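Local coordinates for protein intracellular protease/amidase (Salmonella enterica subsp. enterica serovar Typhimurium, PDB 4K2H) that is of uncertain function but binds zinc and, as a member of the DJ-1/PfpI family, may act as a peptidase, at residues A[87-92]-A[116-121]; A[35-40]-A[60-65]. The protein carries 1 engineered substitution. One frame throughout, in Å; residues are numbered along the deposited sequence.

Interaction 1. Residues A[87-92]-A[116-121]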
loop_
_atom_site.group_PDB
_atom_site.type_symbol
_atom_site.label_atom_id
_atom_site.label_comp_id
_atom_site.label_asym_id
_atom_site.label_seq_id
_atom_site.Cartn_x
_atom_site.Cartn_y
_atom_site.Cartn_z
ATOM N N ALA A 87 -13.520 -10.955 -19.982
ATOM C CA ALA A 87 -13.589 -11.817 -18.829
ATOM C C ALA A 87 -13.799 -11.011 -17.562
ATOM O O ALA A 87 -14.498 -11.456 -16.662
ATOM C CB ALA A 87 -12.349 -12.667 -18.714
ATOM N N VAL A 88 -13.226 -9.815 -17.505
ATOM C CA VAL A 88 -13.483 -8.899 -16.389
ATOM C C VAL A 88 -14.953 -8.447 -16.372
ATOM O O VAL A 88 -15.619 -8.488 -15.343
ATOM C CB VAL A 88 -12.569 -7.661 -16.432
ATOM C CG1 VAL A 88 -12.992 -6.650 -15.359
ATOM C CG2 VAL A 88 -11.112 -8.071 -16.242
ATOM N N ILE A 89 -15.454 -8.028 -17.529
ATOM C CA ILE A 89 -16.826 -7.554 -17.618
ATOM C C ILE A 89 -17.769 -8.696 -17.186
ATOM O O ILE A 89 -18.653 -8.472 -16.364
ATOM C CB ILE A 89 -17.174 -7.062 -19.026
ATOM C CG1 ILE A 89 -16.200 -5.955 -19.514
ATOM C CG2 ILE A 89 -18.626 -6.636 -19.095
ATOM C CD1 ILE A 89 -15.692 -4.949 -18.499
ATOM N N ALA A 90 -17.548 -9.915 -17.684
ATOM C CA ALA A 90 -18.399 -11.055 -17.283
ATOM C C ALA A 90 -18.337 -11.366 -15.797
ATOM O O ALA A 90 -19.357 -11.740 -15.204
ATOM C CB ALA A 90 -18.063 -12.322 -18.065
ATOM N N PHE A 91 -17.134 -11.293 -15.222
ATOM C CA PHE A 91 -16.932 -11.603 -13.811
ATOM C C PHE A 91 -17.646 -10.589 -12.931
ATOM O O PHE A 91 -18.347 -10.948 -11.983
ATOM C CB PHE A 91 -15.441 -11.565 -13.510
ATOM C CG PHE A 91 -15.053 -12.041 -12.139
ATOM C CD1 PHE A 91 -14.840 -13.394 -11.891
ATOM C CD2 PHE A 91 -14.794 -11.141 -11.130
ATOM C CE1 PHE A 91 -14.387 -13.848 -10.654
ATOM C CE2 PHE A 91 -14.376 -11.584 -9.872
ATOM C CZ PHE A 91 -14.154 -12.945 -9.644
ATOM N N VAL A 92 -17.461 -9.323 -13.248
ATOM C CA VAL A 92 -18.156 -8.255 -12.536
ATOM C C VAL A 92 -19.677 -8.321 -12.736
ATOM O O VAL A 92 -20.441 -8.070 -11.796
ATOM C CB VAL A 92 -17.630 -6.893 -12.990
ATOM C CG1 VAL A 92 -18.490 -5.758 -12.484
ATOM C CG2 VAL A 92 -16.183 -6.729 -12.530
ATOM N N HIS A 116 -18.910 1.371 -19.455
ATOM C CA HIS A 116 -19.639 0.256 -20.035
ATOM C C HIS A 116 -21.119 0.308 -19.754
ATOM O O HIS A 116 -21.859 -0.615 -20.121
ATOM C CB HIS A 116 -19.061 -1.050 -19.518
ATOM C CG HIS A 116 -17.871 -1.492 -20.285
ATOM N ND1 HIS A 116 -17.905 -1.663 -21.646
ATOM C CD2 HIS A 116 -16.602 -1.757 -19.902
ATOM C CE1 HIS A 116 -16.706 -2.027 -22.074
ATOM N NE2 HIS A 116 -15.898 -2.093 -21.034
ATOM N N GLY A 117 -21.555 1.382 -19.096
ATOM C CA GLY A 117 -22.958 1.565 -18.763
ATOM C C GLY A 117 -23.445 0.628 -17.680
ATOM O O GLY A 117 -24.596 0.239 -17.701
ATOM N N LEU A 118 -22.574 0.255 -16.740
ATOM C CA LEU A 118 -22.902 -0.782 -15.760
ATOM C C LEU A 118 -23.114 -0.213 -14.367
ATOM O O LEU A 118 -23.183 -0.968 -13.396
ATOM C CB LEU A 118 -21.796 -1.854 -15.698
ATOM C CG LEU A 118 -21.384 -2.554 -17.010
ATOM C CD1 LEU A 118 -20.260 -3.551 -16.760
ATOM C CD2 LEU A 118 -22.564 -3.261 -17.646
ATOM N N LEU A 119 -23.239 1.104 -14.260
ATOM C CA LEU A 119 -23.460 1.731 -12.946
ATOM C C LEU A 119 -24.908 1.598 -12.483
ATOM O O LEU A 119 -25.157 1.596 -11.278
ATOM C CB LEU A 119 -22.988 3.179 -12.920
ATOM C CG LEU A 119 -21.458 3.246 -12.803
ATOM C CD1 LEU A 119 -20.948 4.655 -13.045
ATOM C CD2 LEU A 119 -20.955 2.700 -11.465
ATOM N N LYS A 120 -25.830 1.444 -13.438
ATOM C CA LYS A 120 -27.250 1.167 -13.161
ATOM C C LYS A 120 -27.893 2.312 -12.419
ATOM O O LYS A 120 -28.684 2.095 -11.511
ATOM C CB LYS A 120 -27.444 -0.136 -12.356
ATOM C CG LYS A 120 -27.241 -1.394 -13.183
ATOM C CD LYS A 120 -27.544 -2.658 -12.394
ATOM C CE LYS A 120 -26.453 -2.949 -11.385
ATOM N NZ LYS A 120 -26.840 -4.000 -10.407
ATOM N N GLY A 121 -27.533 3.528 -12.806
ATOM C CA GLY A 121 -28.008 4.731 -12.127
ATOM C C GLY A 121 -27.447 4.930 -10.723
ATOM O O GLY A 121 -27.838 5.861 -10.047
#

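Interaction 2. Residues A[35-40]-A[60-65]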
loop_
_atom_site.group_PDB
_atom_site.type_symbol
_atom_site.label_atom_id
_atom_site.label_comp_id
_atom_site.label_asym_id
_atom_site.label_seq_id
_atom_site.Cartn_x
_atom_site.Cartn_y
_atom_site.Cartn_z
ATOM N N GLU A 35 -8.232 -13.270 -2.372
ATOM C CA GLU A 35 -7.503 -13.809 -3.531
ATOM C C GLU A 35 -7.230 -12.719 -4.548
ATOM O O GLU A 35 -8.153 -12.081 -5.037
ATOM C CB GLU A 35 -8.292 -14.913 -4.206
ATOM C CG GLU A 35 -7.750 -16.303 -3.962
ATOM C CD GLU A 35 -8.369 -17.346 -4.876
ATOM O OE1 GLU A 35 -9.347 -17.064 -5.592
ATOM O OE2 GLU A 35 -7.842 -18.467 -4.887
ATOM N N THR A 36 -5.957 -12.480 -4.834
ATOM C CA THR A 36 -5.587 -11.601 -5.936
ATOM C C THR A 36 -5.748 -12.415 -7.229
ATOM O O THR A 36 -5.305 -13.563 -7.324
ATOM C CB THR A 36 -4.135 -11.075 -5.783
ATOM O OG1 THR A 36 -3.239 -12.164 -5.605
ATOM C CG2 THR A 36 -4.010 -10.236 -4.576
ATOM N N LEU A 37 -6.418 -11.832 -8.207
ATOM C CA LEU A 37 -6.631 -12.493 -9.467
ATOM C C LEU A 37 -6.094 -11.632 -10.594
ATOM O O LEU A 37 -6.523 -10.485 -10.774
ATOM C CB LEU A 37 -8.125 -12.722 -9.682
ATOM C CG LEU A 37 -8.836 -13.552 -8.591
ATOM C CD1 LEU A 37 -10.293 -13.824 -8.971
ATOM C CD2 LEU A 37 -8.142 -14.876 -8.273
ATOM N N ALA A 38 -5.189 -12.191 -11.379
ATOM C CA ALA A 38 -4.760 -11.553 -12.611
ATOM C C ALA A 38 -5.798 -11.791 -13.693
ATOM O O ALA A 38 -6.554 -12.736 -13.622
ATOM C CB ALA A 38 -3.416 -12.116 -13.060
ATOM N N CYS A 39 -5.826 -10.969 -14.719
ATOM C CA CYS A 39 -6.990 -10.993 -15.613
ATOM C C CYS A 39 -6.816 -11.637 -16.972
ATOM O O CYS A 39 -7.804 -11.950 -17.635
ATOM C CB CYS A 39 -7.542 -9.586 -15.732
ATOM S SG CYS A 39 -8.049 -9.070 -14.077
ATOM N N ALA A 40 -5.588 -11.864 -17.388
ATOM C CA ALA A 40 -5.376 -12.552 -18.640
ATOM C C ALA A 40 -4.556 -13.822 -18.359
ATOM O O ALA A 40 -4.867 -14.556 -17.412
ATOM C CB ALA A 40 -4.701 -11.611 -19.643
ATOM N N SER A 60 -9.409 -16.717 -15.214
ATOM C CA SER A 60 -9.707 -17.933 -15.981
ATOM C C SER A 60 -9.928 -19.170 -15.115
ATOM O O SER A 60 -10.638 -20.068 -15.526
ATOM C CB SER A 60 -8.610 -18.205 -17.003
ATOM O OG SER A 60 -7.374 -18.449 -16.344
ATOM N N GLU A 61 -9.346 -19.208 -13.916
ATOM C CA GLU A 61 -9.579 -20.293 -12.948
ATOM C C GLU A 61 -10.746 -20.044 -11.989
ATOM O O GLU A 61 -10.981 -20.834 -11.083
ATOM C CB GLU A 61 -8.319 -20.499 -12.101
ATOM C CG GLU A 61 -7.121 -20.991 -12.893
ATOM C CD GLU A 61 -7.456 -22.271 -13.636
ATOM O OE1 GLU A 61 -7.903 -23.234 -12.973
ATOM O OE2 GLU A 61 -7.313 -22.305 -14.879
ATOM N N ARG A 62 -11.475 -18.950 -12.156
ATOM C CA ARG A 62 -12.499 -18.600 -11.183
ATOM C C ARG A 62 -13.827 -18.264 -11.818
ATOM O O ARG A 62 -14.610 -17.481 -11.264
ATOM C CB ARG A 62 -12.008 -17.420 -10.355
ATOM C CG ARG A 62 -10.798 -17.759 -9.496
ATOM C CD ARG A 62 -11.222 -18.648 -8.339
ATOM N NE ARG A 62 -10.115 -18.953 -7.434
ATOM C CZ ARG A 62 -9.244 -19.941 -7.624
ATOM N NH1 ARG A 62 -8.286 -20.153 -6.749
ATOM N NH2 ARG A 62 -9.325 -20.719 -8.682
ATOM N N GLN A 63 -14.117 -18.863 -12.959
ATOM C CA GLN A 63 -15.284 -18.408 -13.710
ATOM C C GLN A 63 -16.619 -18.749 -13.061
ATOM O O GLN A 63 -17.601 -18.025 -13.280
ATOM C CB GLN A 63 -15.268 -18.893 -15.158
ATOM C CG GLN A 63 -16.099 -17.976 -16.054
ATOM C CD GLN A 63 -16.542 -18.640 -17.334
ATOM O OE1 GLN A 63 -17.326 -19.609 -17.325
ATOM N NE2 GLN A 63 -16.060 -18.120 -18.448
ATOM N N GLN A 64 -16.667 -19.829 -12.280
ATOM C CA GLN A 64 -17.893 -20.179 -11.512
ATOM C C GLN A 64 -17.782 -19.856 -10.026
ATOM O O GLN A 64 -18.704 -20.170 -9.261
ATOM C CB GLN A 64 -18.254 -21.675 -11.656
ATOM C CG GLN A 64 -19.053 -22.000 -12.906
ATOM C CD GLN A 64 -18.212 -21.857 -14.160
ATOM O OE1 GLN A 64 -17.150 -22.464 -14.266
ATOM N NE2 GLN A 64 -18.680 -21.052 -15.113
ATOM N N ALA A 65 -16.656 -19.271 -9.617
ATOM C CA ALA A 65 -16.458 -18.894 -8.224
ATOM C C ALA A 65 -17.226 -17.631 -7.961
ATOM O O ALA A 65 -17.317 -16.758 -8.813
ATOM C CB ALA A 65 -14.990 -18.663 -7.921
HETATM O O HOH W 1 -7.317 -15.193 -16.334
HETATM O O HOH W 2 -5.057 -17.544 -17.305
#

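Interaction 1. Residues A[87-92]-A[116-121]
I89 sends its two branches from helix 86-97 to two different residues of 116-121. CG1 lies beside the backbone N (chi1 -56°) and carries CD1 to the imidazole of H116. CG2, anti to that N, goes to L118 instead. H116 turns its CG anti to its own carbonyl carbon (chi1 -84°), which swings the ring back to the helix.

The closest touch is I89 CD1 to H116 CD2, at 3.6 Å. I89 CD1 also lies 3.8 Å from H116 NE2 and approaches the ring obliquely. The two side chains cross at about a right angle. NE2 is hydrogen-bonded to the carbonyl oxygen of A83, at the end of helix 76-83, and this bond helps to fix the ring beside the methyl.

The second branch makes a lighter apolar contact, with I89 CG2 4.2 Å from L118 CD1. No hydrogen bond joins the two segments, and they bury only 144 Å² between them.

G117 has positive phi and ends the preceding helix in a Schellman motif. H116 and L118, on either side of it in sequence, both touch I89.

The contact is at the surface. It joins helix 86-97 to the loop that follows helix 108-114. Deeper in, V92 packs on L113 of helix 108-114 and on L72 of strand 69-72, while F91 packs on strands 6-11 and 69-72.

Interaction 2. Residues A[35-40]-A[60-65]
E35 and R62 form a two-pronged salt bridge near one edge of the parallel sheet of this DJ-1/PfpI-family alpha/beta fold. E35 comes from strand 33-38, next to outermost strand 57-58, and R62 from the loop after 57-58. The guanidinium is gripped side-on, with one nitrogen to each carboxylate oxygen. R62 NH1 gives a nearly straight bond to E35 OE2, 2.6 Å long with an N-H...O angle of 166°. R62 NE donates to E35 OE1 at 2.7 Å. Both oxygens use their syn lone pairs, and the two planes are only 24° apart. The side chains come from opposite directions.

A third bond helps to fix the rotation of the guanidinium. R62 NH2 reaches back to E61 O at 2.9 Å. That oxygen lies in the guanidinium plane, but the donor sits above the carbonyl plane of E61. All three nitrogens of the group therefore have a partner.

At the other end of the contact, two waters link A40 O to S60. Water 1 donates to A40 O and accepts from S60 N, both at 2.8 Å. Water 2 joins the same carbonyl to S60 OG.

Between the salt bridge and the waters lies L37, which also packs on A8 and L10 of strand 6-11. R62 bends at chi2 (-72°), and its side chain crosses the leucine at about a right angle. Both leucine methyls meet one carbon there: L37 CD1 is 4.0 Å from R62 CG, and L37 CD2 is 4.1 Å from R62 CG.

Both segments of interaction 2 precede those of interaction 1 in the chain. Their centres are about 16 Å apart, yet they meet through helix 86-97. F91 puts its CZ 4.0 Å from CD1 of L37 and its CE1 3.7 Å from the carbonyl oxygen of R62. V88 CG2 packs 3.9 Å from C39 SG. The helix thus presents I89 to the loop after helix 108-114, F91 to L37 of strand 33-38 and to the loop after strand 57-58, and V88 to C39 just past the end of strand 33-38. Both contacts belong to the DJ-1/PfpI region of the chain and lie away from the zinc sites. Helix 86-97 carries one side of interaction 1 and packs against interaction 2.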